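Local coordinates for calcium uptake protein 3, mitochondrial (PDB 6AGI) that senses calcium through its EF-hands and, as a disulfide-linked heterodimer with MICU1, regulates the mitochondrial calcium uniporter channel, at residues D7-R20 and D146-Y158. Sequence-based numbering, arbitrary orientation.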
ATOM      1  N   ASP B   7      10.768  -9.053 -34.943  1.00115.49           N
ATOM      2  CA  ASP B   7      12.073  -8.416 -34.811  1.00106.99           C
ATOM      3  C   ASP B   7      12.145  -7.573 -33.550  1.00 89.85           C
ATOM      4  O   ASP B   7      13.035  -7.753 -32.709  1.00 90.04           O
ATOM      5  CB  ASP B   7      12.359  -7.526 -36.028  1.00108.73           C
ATOM      6  CG  ASP B   7      11.819  -8.094 -37.319  1.00109.22           C
ATOM      7  OD1 ASP B   7      12.335  -9.132 -37.780  1.00111.47           O
ATOM      8  OD2 ASP B   7      10.860  -7.505 -37.865  1.00105.31           O
ATOM      9  N   LEU B   8      11.192  -6.657 -33.400  1.00 58.53           N
ATOM     10  CA  LEU B   8      11.329  -5.617 -32.394  1.00 42.71           C
ATOM     11  C   LEU B   8      10.885  -6.043 -30.994  1.00 34.90           C
ATOM     12  O   LEU B   8      11.146  -5.304 -30.044  1.00 29.93           O
ATOM     13  CB  LEU B   8      10.569  -4.365 -32.835  1.00 38.43           C
ATOM     14  CG  LEU B   8      11.417  -3.325 -33.590  1.00 41.31           C
ATOM     15  CD1 LEU B   8      12.208  -3.971 -34.714  1.00 53.29           C
ATOM     16  CD2 LEU B   8      10.546  -2.213 -34.150  1.00 35.42           C
ATOM     17  N   ASP B   9      10.254  -7.212 -30.828  1.00 32.37           N
ATOM     18  CA  ASP B   9       9.930  -7.702 -29.488  1.00 25.82           C
ATOM     19  C   ASP B   9      11.186  -7.942 -28.665  1.00 25.83           C
ATOM     20  O   ASP B   9      11.222  -7.641 -27.465  1.00 23.93           O
ATOM     21  CB  ASP B   9       9.136  -8.999 -29.582  1.00 42.27           C
ATOM     22  CG  ASP B   9       7.727  -8.777 -30.008  1.00 55.08           C
ATOM     23  OD1 ASP B   9       7.091  -7.835 -29.463  1.00 48.37           O
ATOM     24  OD2 ASP B   9       7.274  -9.540 -30.901  1.00 66.78           O
ATOM     25  N   LEU B  10      12.217  -8.514 -29.289  1.00 28.19           N
ATOM     26  CA  LEU B  10      13.451  -8.825 -28.585  1.00 30.62           C
ATOM     27  C   LEU B  10      14.059  -7.590 -27.953  1.00 29.82           C
ATOM     28  O   LEU B  10      14.804  -7.702 -26.974  1.00 44.43           O
ATOM     29  CB  LEU B  10      14.455  -9.475 -29.543  1.00 34.54           C
ATOM     30  CG  LEU B  10      14.073 -10.835 -30.130  1.00 34.71           C
ATOM     31  CD1 LEU B  10      15.034 -11.172 -31.258  1.00 45.51           C
ATOM     32  CD2 LEU B  10      14.062 -11.941 -29.058  1.00 33.85           C
ATOM     33  N   TYR B  11      13.735  -6.417 -28.477  1.00 27.98           N
ATOM     34  CA  TYR B  11      14.202  -5.162 -27.924  1.00 33.95           C
ATOM     35  C   TYR B  11      13.227  -4.539 -26.918  1.00 22.28           C
ATOM     36  O   TYR B  11      13.533  -3.481 -26.368  1.00 21.18           O
ATOM     37  CB  TYR B  11      14.510  -4.205 -29.083  1.00 26.19           C
ATOM     38  CG  TYR B  11      15.523  -4.800 -30.045  1.00 43.19           C
ATOM     39  CD1 TYR B  11      16.892  -4.656 -29.826  1.00 42.06           C
ATOM     40  CD2 TYR B  11      15.114  -5.532 -31.153  1.00 49.71           C
ATOM     41  CE1 TYR B  11      17.814  -5.212 -30.683  1.00 33.17           C
ATOM     42  CE2 TYR B  11      16.038  -6.088 -32.023  1.00 49.38           C
ATOM     43  CZ  TYR B  11      17.385  -5.930 -31.782  1.00 48.41           C
ATOM     44  OH  TYR B  11      18.310  -6.489 -32.646  1.00 54.63           O
ATOM     45  N   ALA B  12      12.117  -5.203 -26.588  1.00 21.40           N
ATOM     46  CA  ALA B  12      10.999  -4.582 -25.882  1.00 20.09           C
ATOM     47  C   ALA B  12      10.721  -5.222 -24.524  1.00 27.45           C
ATOM     48  O   ALA B  12      10.945  -6.417 -24.323  1.00 44.78           O
ATOM     49  CB  ALA B  12       9.710  -4.669 -26.726  1.00 23.72           C
ATOM     50  N   THR B  13      10.198  -4.410 -23.606  1.00 28.58           N
ATOM     51  CA  THR B  13       9.622  -4.844 -22.335  1.00 14.93           C
ATOM     52  C   THR B  13       8.329  -5.613 -22.558  1.00 26.85           C
ATOM     53  O   THR B  13       7.719  -5.546 -23.640  1.00 29.89           O
ATOM     54  CB  THR B  13       9.389  -3.628 -21.434  1.00 29.25           C
ATOM     55  OG1 THR B  13      10.654  -3.060 -21.098  1.00 34.67           O
ATOM     56  CG2 THR B  13       8.644  -3.957 -20.162  1.00 45.95           C
ATOM     57  N   SER B  14       7.951  -6.400 -21.535  1.00 23.17           N
ATOM     58  CA  SER B  14       6.636  -7.047 -21.467  1.00 28.74           C
ATOM     59  C   SER B  14       5.509  -6.099 -21.868  1.00 15.44           C
ATOM     60  O   SER B  14       4.728  -6.390 -22.777  1.00 26.75           O
ATOM     61  CB  SER B  14       6.396  -7.567 -20.050  1.00 49.22           C
ATOM     62  OG  SER B  14       7.294  -8.634 -19.718  1.00 62.66           O
ATOM     63  N   ARG B  15       5.409  -4.953 -21.191  1.00 16.97           N
ATOM     64  CA  ARG B  15       4.312  -4.028 -21.488  1.00 19.41           C
ATOM     65  C   ARG B  15       4.372  -3.560 -22.932  1.00 29.16           C
ATOM     66  O   ARG B  15       3.338  -3.448 -23.596  1.00 24.51           O
ATOM     67  CB  ARG B  15       4.340  -2.814 -20.552  1.00 18.12           C
ATOM     68  CG  ARG B  15       4.063  -3.161 -19.133  1.00 21.98           C
ATOM     69  CD  ARG B  15       2.598  -2.976 -18.762  1.00 36.60           C
ATOM     70  NE  ARG B  15       2.207  -3.698 -17.548  1.00 41.86           N
ATOM     71  CZ  ARG B  15       2.841  -3.627 -16.372  1.00 47.15           C
ATOM     72  NH1 ARG B  15       3.935  -2.872 -16.216  1.00 30.08           N
ATOM     73  NH2 ARG B  15       2.379  -4.331 -15.333  1.00 57.23           N
ATOM     74  N   GLU B  16       5.578  -3.297 -23.439  1.00 12.80           N
ATOM     75  CA  GLU B  16       5.698  -2.867 -24.825  1.00 13.94           C
ATOM     76  C   GLU B  16       5.326  -3.991 -25.788  1.00 16.79           C
ATOM     77  O   GLU B  16       4.620  -3.750 -26.780  1.00 16.25           O
ATOM     78  CB  GLU B  16       7.119  -2.358 -25.085  1.00 32.14           C
ATOM     79  CG  GLU B  16       7.604  -1.442 -23.967  1.00 31.01           C
ATOM     80  CD  GLU B  16       9.093  -1.119 -23.993  1.00 27.63           C
ATOM     81  OE1 GLU B  16       9.408   0.011 -23.554  1.00 41.64           O
ATOM     82  OE2 GLU B  16       9.933  -1.928 -24.439  1.00 34.59           O
ATOM     83  N   ARG B  17       5.722  -5.236 -25.485  1.00 21.54           N
ATOM     84  CA  ARG B  17       5.310  -6.356 -26.322  1.00 17.86           C
ATOM     85  C   ARG B  17       3.793  -6.512 -26.354  1.00 31.08           C
ATOM     86  O   ARG B  17       3.212  -6.785 -27.415  1.00 41.49           O
ATOM     87  CB  ARG B  17       5.930  -7.668 -25.836  1.00 38.73           C
ATOM     88  CG  ARG B  17       7.353  -7.936 -26.343  1.00 42.44           C
ATOM     89  CD  ARG B  17       8.011  -9.162 -25.725  1.00 32.96           C
ATOM     90  NE  ARG B  17       8.801  -8.999 -24.508  1.00 40.53           N
ATOM     91  CZ  ARG B  17       8.637  -9.721 -23.403  1.00 55.04           C
ATOM     92  NH1 ARG B  17       7.683 -10.642 -23.356  1.00 35.91           N
ATOM     93  NH2 ARG B  17       9.440  -9.532 -22.359  1.00 42.46           N
ATOM     94  N   ARG B  18       3.129  -6.329 -25.196  1.00 23.68           N
ATOM     95  CA  ARG B  18       1.679  -6.502 -25.133  1.00 19.81           C
ATOM     96  C   ARG B  18       0.950  -5.360 -25.826  1.00 32.84           C
ATOM     97  O   ARG B  18      -0.048  -5.587 -26.530  1.00 35.43           O
ATOM     98  CB  ARG B  18       1.223  -6.612 -23.689  1.00 17.10           C
ATOM     99  CG  ARG B  18      -0.275  -6.882 -23.550  1.00 14.49           C
ATOM    100  CD  ARG B  18      -0.621  -7.647 -22.263  1.00 15.08           C
ATOM    101  NE  ARG B  18      -2.061  -7.778 -22.052  1.00 21.76           N
ATOM    102  CZ  ARG B  18      -2.728  -8.914 -22.275  1.00 34.81           C
ATOM    103  NH1 ARG B  18      -2.063  -9.975 -22.718  1.00 38.37           N
ATOM    104  NH2 ARG B  18      -4.051  -8.992 -22.085  1.00 33.19           N
ATOM    105  N   PHE B  19       1.405  -4.123 -25.603  1.00 33.17           N
ATOM    106  CA  PHE B  19       0.867  -3.000 -26.359  1.00 19.63           C
ATOM    107  C   PHE B  19       0.909  -3.314 -27.843  1.00 21.57           C
ATOM    108  O   PHE B  19      -0.104  -3.206 -28.550  1.00 23.05           O
ATOM    109  CB  PHE B  19       1.663  -1.730 -26.105  1.00 13.80           C
ATOM    110  CG  PHE B  19       1.135  -0.562 -26.868  1.00 14.20           C
ATOM    111  CD1 PHE B  19      -0.140  -0.098 -26.647  1.00 13.79           C
ATOM    112  CD2 PHE B  19       1.877  -0.014 -27.909  1.00 15.38           C
ATOM    113  CE1 PHE B  19      -0.641   0.979 -27.371  1.00 14.44           C
ATOM    114  CE2 PHE B  19       1.391   1.043 -28.650  1.00 19.76           C
ATOM    115  CZ  PHE B  19       0.119   1.554 -28.387  1.00 24.26           C
ATOM    116  N   ARG B  20       2.085  -3.731 -28.325  1.00 19.42           N
ATOM    117  CA  ARG B  20       2.226  -4.034 -29.742  1.00 22.06           C
ATOM    118  C   ARG B  20       1.330  -5.195 -30.157  1.00 27.91           C
ATOM    119  O   ARG B  20       0.808  -5.204 -31.279  1.00 26.13           O
ATOM    120  CB  ARG B  20       3.680  -4.340 -30.061  1.00 27.45           C
ATOM    121  CG  ARG B  20       4.618  -3.143 -29.936  1.00 20.12           C
ATOM    122  CD  ARG B  20       6.037  -3.604 -30.164  1.00 23.24           C
ATOM    123  NE  ARG B  20       6.012  -4.757 -31.047  1.00 37.55           N
ATOM    124  CZ  ARG B  20       6.602  -4.810 -32.226  1.00 44.46           C
ATOM    125  NH1 ARG B  20       7.247  -3.756 -32.683  1.00 49.24           N
ATOM    126  NH2 ARG B  20       6.518  -5.914 -32.948  1.00 56.02           N
ATOM    127  N   ASP B 146      22.653  -1.947 -32.031  1.00 29.84           N
ATOM    128  CA  ASP B 146      21.274  -2.071 -32.509  1.00 28.83           C
ATOM    129  C   ASP B 146      20.504  -0.759 -32.377  1.00 40.29           C
ATOM    130  O   ASP B 146      19.296  -0.746 -32.124  1.00 37.17           O
ATOM    131  CB  ASP B 146      20.529  -3.201 -31.799  1.00 27.28           C
ATOM    132  CG  ASP B 146      21.043  -4.569 -32.174  1.00 38.15           C
ATOM    133  OD1 ASP B 146      21.618  -4.717 -33.270  1.00 40.89           O
ATOM    134  OD2 ASP B 146      20.877  -5.508 -31.362  1.00 42.61           O
ATOM    135  N   GLU B 147      21.211   0.350 -32.575  1.00 38.84           N
ATOM    136  CA  GLU B 147      20.604   1.661 -32.409  1.00 31.42           C
ATOM    137  C   GLU B 147      19.441   1.851 -33.372  1.00 39.89           C
ATOM    138  O   GLU B 147      18.426   2.440 -33.003  1.00 33.51           O
ATOM    139  CB  GLU B 147      21.667   2.747 -32.586  1.00 33.65           C
ATOM    140  CG  GLU B 147      22.535   2.956 -31.336  1.00 36.04           C
ATOM    141  CD  GLU B 147      23.706   1.946 -31.168  1.00 44.86           C
ATOM    142  OE1 GLU B 147      23.934   1.045 -32.032  1.00 33.83           O
ATOM    143  OE2 GLU B 147      24.410   2.075 -30.141  1.00 52.57           O
ATOM    144  N   GLU B 148      19.569   1.374 -34.616  1.00 46.48           N
ATOM    145  CA  GLU B 148      18.493   1.570 -35.587  1.00 39.73           C
ATOM    146  C   GLU B 148      17.233   0.806 -35.191  1.00 29.97           C
ATOM    147  O   GLU B 148      16.112   1.300 -35.379  1.00 29.86           O
ATOM    148  CB  GLU B 148      18.959   1.156 -36.979  1.00 51.96           C
ATOM    149  CG  GLU B 148      18.244   1.910 -38.095  1.00 72.73           C
ATOM    150  CD  GLU B 148      17.955   1.045 -39.317  1.00 86.12           C
ATOM    151  OE1 GLU B 148      18.544  -0.055 -39.430  1.00 91.71           O
ATOM    152  OE2 GLU B 148      17.139   1.470 -40.168  1.00 83.18           O
ATOM    153  N   LYS B 149      17.385  -0.391 -34.632  1.00 28.67           N
ATOM    154  CA  LYS B 149      16.193  -1.142 -34.252  1.00 27.19           C
ATOM    155  C   LYS B 149      15.578  -0.577 -32.983  1.00 26.30           C
ATOM    156  O   LYS B 149      14.347  -0.536 -32.850  1.00 32.98           O
ATOM    157  CB  LYS B 149      16.508  -2.633 -34.093  1.00 44.80           C
ATOM    158  CG  LYS B 149      16.298  -3.386 -35.399  1.00 62.18           C
ATOM    159  CD  LYS B 149      16.312  -4.886 -35.232  1.00 64.01           C
ATOM    160  CE  LYS B 149      15.432  -5.566 -36.289  1.00 74.43           C
ATOM    161  NZ  LYS B 149      15.562  -4.960 -37.653  1.00 75.94           N
ATOM    162  N   ARG B 150      16.416  -0.148 -32.039  1.00 29.30           N
ATOM    163  CA  ARG B 150      15.910   0.559 -30.866  1.00 36.09           C
ATOM    164  C   ARG B 150      15.189   1.850 -31.256  1.00 30.94           C
ATOM    165  O   ARG B 150      14.149   2.197 -30.677  1.00 25.98           O
ATOM    166  CB  ARG B 150      17.056   0.824 -29.901  1.00 26.75           C
ATOM    167  CG  ARG B 150      17.154  -0.276 -28.893  1.00 40.32           C
ATOM    168  CD  ARG B 150      18.587  -0.626 -28.591  1.00 26.68           C
ATOM    169  NE  ARG B 150      19.165   0.380 -27.719  1.00 40.36           N
ATOM    170  CZ  ARG B 150      20.462   0.645 -27.631  1.00 43.60           C
ATOM    171  NH1 ARG B 150      21.355  -0.038 -28.350  1.00 29.55           N
ATOM    172  NH2 ARG B 150      20.858   1.592 -26.802  1.00 46.50           N
ATOM    173  N   ALA B 151      15.734   2.577 -32.228  1.00 31.35           N
ATOM    174  CA  ALA B 151      15.078   3.785 -32.704  1.00 35.50           C
ATOM    175  C   ALA B 151      13.741   3.449 -33.342  1.00 48.94           C
ATOM    176  O   ALA B 151      12.767   4.190 -33.176  1.00 62.05           O
ATOM    177  CB  ALA B 151      15.980   4.528 -33.684  1.00 31.38           C
ATOM    178  N   MET B 152      13.669   2.339 -34.084  1.00 40.54           N
ATOM    179  CA  MET B 152      12.391   1.972 -34.689  1.00 46.57           C
ATOM    180  C   MET B 152      11.357   1.636 -33.623  1.00 32.57           C
ATOM    181  O   MET B 152      10.196   2.038 -33.730  1.00 38.13           O
ATOM    182  CB  MET B 152      12.575   0.797 -35.649  1.00 58.47           C
ATOM    183  CG  MET B 152      11.704   0.863 -36.908  1.00 68.76           C
ATOM    184  SD  MET B 152      11.937  -0.632 -37.899  1.00 84.52           S
ATOM    185  CE  MET B 152      13.731  -0.671 -38.102  1.00 77.66           C
ATOM    186  N   LEU B 153      11.759   0.923 -32.574  1.00 37.81           N
ATOM    187  CA  LEU B 153      10.793   0.593 -31.532  1.00 23.56           C
ATOM    188  C   LEU B 153      10.401   1.840 -30.752  1.00 36.59           C
ATOM    189  O   LEU B 153       9.238   1.991 -30.348  1.00 46.02           O
ATOM    190  CB  LEU B 153      11.385  -0.485 -30.617  1.00 28.44           C
ATOM    191  CG  LEU B 153      10.739  -1.087 -29.348  1.00 21.70           C
ATOM    192  CD1 LEU B 153       9.436  -1.847 -29.567  1.00 21.47           C
ATOM    193  CD2 LEU B 153      11.729  -1.922 -28.579  1.00 30.24           C
ATOM    194  N   ARG B 154      11.344   2.767 -30.573  1.00 40.86           N
ATOM    195  CA  ARG B 154      11.042   4.041 -29.931  1.00 24.95           C
ATOM    196  C   ARG B 154      10.041   4.831 -30.746  1.00 25.43           C
ATOM    197  O   ARG B 154       9.084   5.390 -30.202  1.00 46.13           O
ATOM    198  CB  ARG B 154      12.328   4.830 -29.760  1.00 26.42           C
ATOM    199  CG  ARG B 154      12.249   6.077 -28.926  1.00 44.77           C
ATOM    200  CD  ARG B 154      13.663   6.618 -28.674  1.00 47.68           C
ATOM    201  NE  ARG B 154      14.565   5.542 -28.248  1.00 48.97           N
ATOM    202  CZ  ARG B 154      15.709   5.223 -28.856  1.00 57.91           C
ATOM    203  NH1 ARG B 154      16.114   5.909 -29.924  1.00 67.02           N
ATOM    204  NH2 ARG B 154      16.458   4.222 -28.395  1.00 48.87           N
ATOM    205  N   LEU B 155      10.228   4.865 -32.064  1.00 35.06           N
ATOM    206  CA  LEU B 155       9.240   5.487 -32.935  1.00 37.67           C
ATOM    207  C   LEU B 155       7.883   4.821 -32.788  1.00 35.94           C
ATOM    208  O   LEU B 155       6.859   5.501 -32.627  1.00 33.40           O
ATOM    209  CB  LEU B 155       9.708   5.430 -34.388  1.00 28.86           C
ATOM    210  CG  LEU B 155       8.691   6.060 -35.347  1.00 32.66           C
ATOM    211  CD1 LEU B 155       8.740   7.584 -35.341  1.00 32.34           C
ATOM    212  CD2 LEU B 155       8.939   5.525 -36.729  1.00 31.38           C
ATOM    213  N   GLN B 156       7.859   3.485 -32.838  1.00 29.04           N
ATOM    214  CA  GLN B 156       6.590   2.775 -32.755  1.00 24.01           C
ATOM    215  C   GLN B 156       5.838   3.155 -31.489  1.00 33.71           C
ATOM    216  O   GLN B 156       4.607   3.300 -31.507  1.00 33.98           O
ATOM    217  CB  GLN B 156       6.808   1.264 -32.818  1.00 27.27           C
ATOM    218  CG  GLN B 156       6.837   0.686 -34.249  1.00 33.09           C
ATOM    219  CD  GLN B 156       6.836  -0.835 -34.263  1.00 25.59           C
ATOM    220  OE1 GLN B 156       6.871  -1.463 -33.214  1.00 22.99           O
ATOM    221  NE2 GLN B 156       6.814  -1.425 -35.446  1.00 34.25           N
ATOM    222  N   LEU B 157       6.563   3.315 -30.377  1.00 35.51           N
ATOM    223  CA  LEU B 157       5.929   3.566 -29.090  1.00 21.44           C
ATOM    224  C   LEU B 157       5.656   5.045 -28.804  1.00 29.68           C
ATOM    225  O   LEU B 157       4.692   5.345 -28.087  1.00 21.33           O
ATOM    226  CB  LEU B 157       6.800   2.974 -27.972  1.00 21.47           C
ATOM    227  CG  LEU B 157       7.131   1.470 -27.972  1.00 20.51           C
ATOM    228  CD1 LEU B 157       8.202   1.168 -26.963  1.00 20.58           C
ATOM    229  CD2 LEU B 157       5.917   0.606 -27.675  1.00 19.67           C
ATOM    230  N   TYR B 158       6.454   5.992 -29.340  1.00 29.82           N
ATOM    231  CA  TYR B 158       6.238   7.411 -29.018  1.00 30.25           C
ATOM    232  C   TYR B 158       6.193   8.406 -30.171  1.00 25.84           C
ATOM    233  O   TYR B 158       5.923   9.578 -29.910  1.00 36.27           O
ATOM    234  CB  TYR B 158       7.286   7.930 -28.010  1.00 28.39           C
ATOM    235  CG  TYR B 158       7.659   6.976 -26.892  1.00 29.00           C
ATOM    236  CD1 TYR B 158       6.902   6.936 -25.721  1.00 22.88           C
ATOM    237  CD2 TYR B 158       8.777   6.149 -26.983  1.00 27.01           C
ATOM    238  CE1 TYR B 158       7.215   6.070 -24.701  1.00 22.29           C
ATOM    239  CE2 TYR B 158       9.108   5.299 -25.963  1.00 23.24           C
ATOM    240  CZ  TYR B 158       8.315   5.256 -24.821  1.00 22.51           C
ATOM    241  OH  TYR B 158       8.640   4.399 -23.788  1.00 22.19           O
TER
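Tyr-11 lies across the first turn of helix 147-158. Over one face of its ring sits Lys-149 CB, 4.2 Å from the ring centroid, a CH-pi contact. Asp-146 OD2 lies at the edge of the ring, in its plane, and takes a weak hydrogen bond from Tyr-11 OH (3.0 Å). Ring and carboxylate planes stand 87° apart. Leu-8 enters the helix surface as a knob among Lys-149, Met-152, Leu-153 and Gln-156. Its CD2 touches Leu-153 CB at 4.0 Å, the two side chains running past each other in opposite directions. With Leu-153 CG anti to the backbone N (chi1 177°), its two methyls meet segment 7-20: CD2 touches Tyr-11 CB at 3.6 Å and also Ala-12 CB, while CD1 meets Arg-20 CD at 3.9 Å. Farther along, the Leu-157 and Glu-16 side chains cross at about a right angle. Leu-157 CD1 lies against the Glu-16 carboxylate end, and Leu-157 CD2 is 4.1 Å from Phe-19 CD2. Glu-16 OE2 accepts a 2.6 Å bond from Thr-13 N, from above the carboxylate plane. With an alanine at Tyr-11, the Lys-149 methylenes would probably lose the ring beside them and Asp-146 OD2 its hydroxyl partner. The contact packs the short, weakly bonded helix 6-9 and helix 14-22 on helix 147-158, away from the calcium sites. It is mainly apolar, and probably rests chiefly on the leucines and the tyrosine ring.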